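PDB 2PHC: uncharacterized protein PH0987 from Pyrococcus horikoshii, which is uncharacterized but carries a carboxyltransferase-type domain and probably acts as an ATP-dependent hydrolase. Local coordinates for residues R143-R148 against A164-G169. Residues are numbered along the deposited sequence; the frame is centred on the assembly and turned at random.
Sequences RIATPR and AGKQTG
Arg-148 folds its side chain over the methyl of Ala-164 at the tip of a beta hairpin, where strand 160-164 turns into 167-171 through a type II' turn from Ala-164 to Gln-167. The guanidinium lies flat on that methyl: CB of Ala-164 sits 3.8 Å from its plane, beneath the centre of the group, while CG of Arg-148 touches the same CB at 3.7 Å. With CG anti to the carbonyl carbon (chi1 -75°) and the chain extended from CG to NE, a turn at the last torsion, chi4 85°, brings the flat group round to the methyl.

Next to this, Thr-146 and Gly-165 form a single antiparallel hydrogen-bonded pair. Both of its bonds are weak: Thr-146 N to Gly-165 O at 3.3 Å, and Gly-165 N to Thr-146 O, strongly bent at 122°. Positive phi at Gly-165 suits the first corner of the turn, and the side chain of Thr-146 leaves the hairpin to pack on Phe-102 and Val-103 of helix 100-107. The loop 143-148 is thus held between that helix and the hairpin tip; Asn-107 ND2 bonds the carbonyl of Ala-145.

On the Lys-166 side, Ala-145 CB meets Lys-166 CG at 4.2 Å, and Ala-145 CA directs a C-H at Gly-165 O, 3.3 Å away.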
loop_
_atom_site.group_PDB
_atom_site.type_symbol
_atom_site.label_atom_id
_atom_site.label_comp_id
_atom_site.label_asym_id
_atom_site.label_seq_id
_atom_site.Cartn_x
_atom_site.Cartn_y
_atom_site.Cartn_z
ATOM N N ARG A 143 6.253 11.864 4.130
ATOM C CA ARG A 143 7.571 12.404 3.946
ATOM C C ARG A 143 7.843 12.783 2.516
ATOM O O ARG A 143 8.842 13.480 2.239
ATOM C CB ARG A 143 8.630 11.411 4.429
ATOM C CG ARG A 143 8.720 11.282 5.940
ATOM C CD ARG A 143 9.707 10.134 6.245
ATOM N NE ARG A 143 9.176 8.802 5.960
ATOM C CZ ARG A 143 9.902 7.686 5.845
ATOM N NH1 ARG A 143 11.236 7.718 5.942
ATOM N NH2 ARG A 143 9.292 6.525 5.605
ATOM N N ILE A 144 7.036 12.237 1.600
ATOM C CA ILE A 144 7.096 12.644 0.182
ATOM C C ILE A 144 5.962 13.559 -0.324
ATOM O O ILE A 144 5.889 13.851 -1.502
ATOM C CB ILE A 144 7.381 11.471 -0.734
ATOM C CG1 ILE A 144 6.303 10.401 -0.625
ATOM C CG2 ILE A 144 8.747 10.888 -0.413
ATOM C CD1 ILE A 144 6.360 9.496 -1.811
ATOM N N ALA A 145 5.153 14.068 0.612
ATOM C CA ALA A 145 4.078 15.026 0.334
ATOM C C ALA A 145 4.614 16.251 -0.463
ATOM O O ALA A 145 5.644 16.812 -0.070
ATOM C CB ALA A 145 3.431 15.473 1.667
ATOM N N THR A 146 3.964 16.664 -1.557
ATOM C CA THR A 146 4.482 17.767 -2.400
ATOM C C THR A 146 3.365 18.415 -3.136
ATOM O O THR A 146 2.640 17.724 -3.920
ATOM C CB THR A 146 5.544 17.301 -3.474
ATOM O OG1 THR A 146 6.535 16.493 -2.848
ATOM C CG2 THR A 146 6.254 18.518 -4.127
ATOM N N PRO A 147 3.238 19.764 -2.989
ATOM C CA PRO A 147 2.145 20.490 -3.687
ATOM C C PRO A 147 2.297 20.409 -5.188
ATOM O O PRO A 147 3.348 20.052 -5.616
ATOM C CB PRO A 147 2.245 21.937 -3.171
ATOM C CG PRO A 147 3.719 22.097 -2.813
ATOM C CD PRO A 147 4.095 20.683 -2.206
ATOM N N ARG A 148 1.209 20.604 -5.947
ATOM C CA ARG A 148 1.129 20.567 -7.426
ATOM C C ARG A 148 1.973 21.681 -8.137
ATOM O O ARG A 148 2.376 22.669 -7.503
ATOM C CB ARG A 148 -0.350 20.834 -7.833
ATOM C CG ARG A 148 -1.306 19.648 -7.616
ATOM C CD ARG A 148 -2.713 20.247 -7.405
ATOM N NE ARG A 148 -3.776 19.254 -7.063
ATOM C CZ ARG A 148 -4.055 18.786 -5.839
ATOM N NH1 ARG A 148 -3.415 19.165 -4.757
ATOM N NH2 ARG A 148 -5.032 17.964 -5.691
ATOM N N ALA A 164 0.453 14.821 -5.310
ATOM C CA ALA A 164 -0.225 16.035 -5.199
ATOM C C ALA A 164 -0.733 16.058 -3.774
ATOM O O ALA A 164 -1.647 15.335 -3.420
ATOM C CB ALA A 164 -1.375 16.159 -6.246
ATOM N N GLY A 165 -0.163 16.940 -2.968
ATOM C CA GLY A 165 -0.168 16.791 -1.482
ATOM C C GLY A 165 0.214 15.407 -0.950
ATOM O O GLY A 165 1.224 14.767 -1.347
ATOM N N LYS A 166 -0.688 14.916 -0.094
ATOM C CA LYS A 166 -0.529 13.607 0.454
ATOM C C LYS A 166 -1.034 12.461 -0.419
ATOM O O LYS A 166 -1.116 11.388 0.063
ATOM C CB LYS A 166 -1.145 13.559 1.878
ATOM C CG LYS A 166 -0.548 14.679 2.759
ATOM C CD LYS A 166 -1.497 15.021 3.982
ATOM C CE LYS A 166 -0.869 16.117 4.854
ATOM N NZ LYS A 166 -1.618 16.283 6.154
ATOM N N GLN A 167 -1.356 12.712 -1.682
ATOM C CA GLN A 167 -1.935 11.708 -2.624
ATOM C C GLN A 167 -1.002 11.358 -3.698
ATOM O O GLN A 167 -0.283 12.228 -4.275
ATOM C CB GLN A 167 -3.103 12.296 -3.444
ATOM C CG GLN A 167 -4.178 12.979 -2.760
ATOM C CD GLN A 167 -5.335 12.002 -2.568
ATOM O OE1 GLN A 167 -5.849 11.392 -3.529
ATOM N NE2 GLN A 167 -5.712 11.826 -1.343
ATOM N N THR A 168 -1.080 10.132 -4.079
ATOM C CA THR A 168 -0.411 9.668 -5.249
ATOM C C THR A 168 -1.436 8.954 -6.144
ATOM O O THR A 168 -2.554 8.687 -5.772
ATOM C CB THR A 168 0.890 8.825 -4.927
ATOM O OG1 THR A 168 1.618 8.586 -6.138
ATOM C CG2 THR A 168 0.588 7.499 -4.208
ATOM N N GLY A 169 -1.091 8.736 -7.380
ATOM C CA GLY A 169 -2.016 8.112 -8.272
ATOM C C GLY A 169 -1.329 8.161 -9.595
ATOM O O GLY A 169 -0.160 8.512 -9.652
#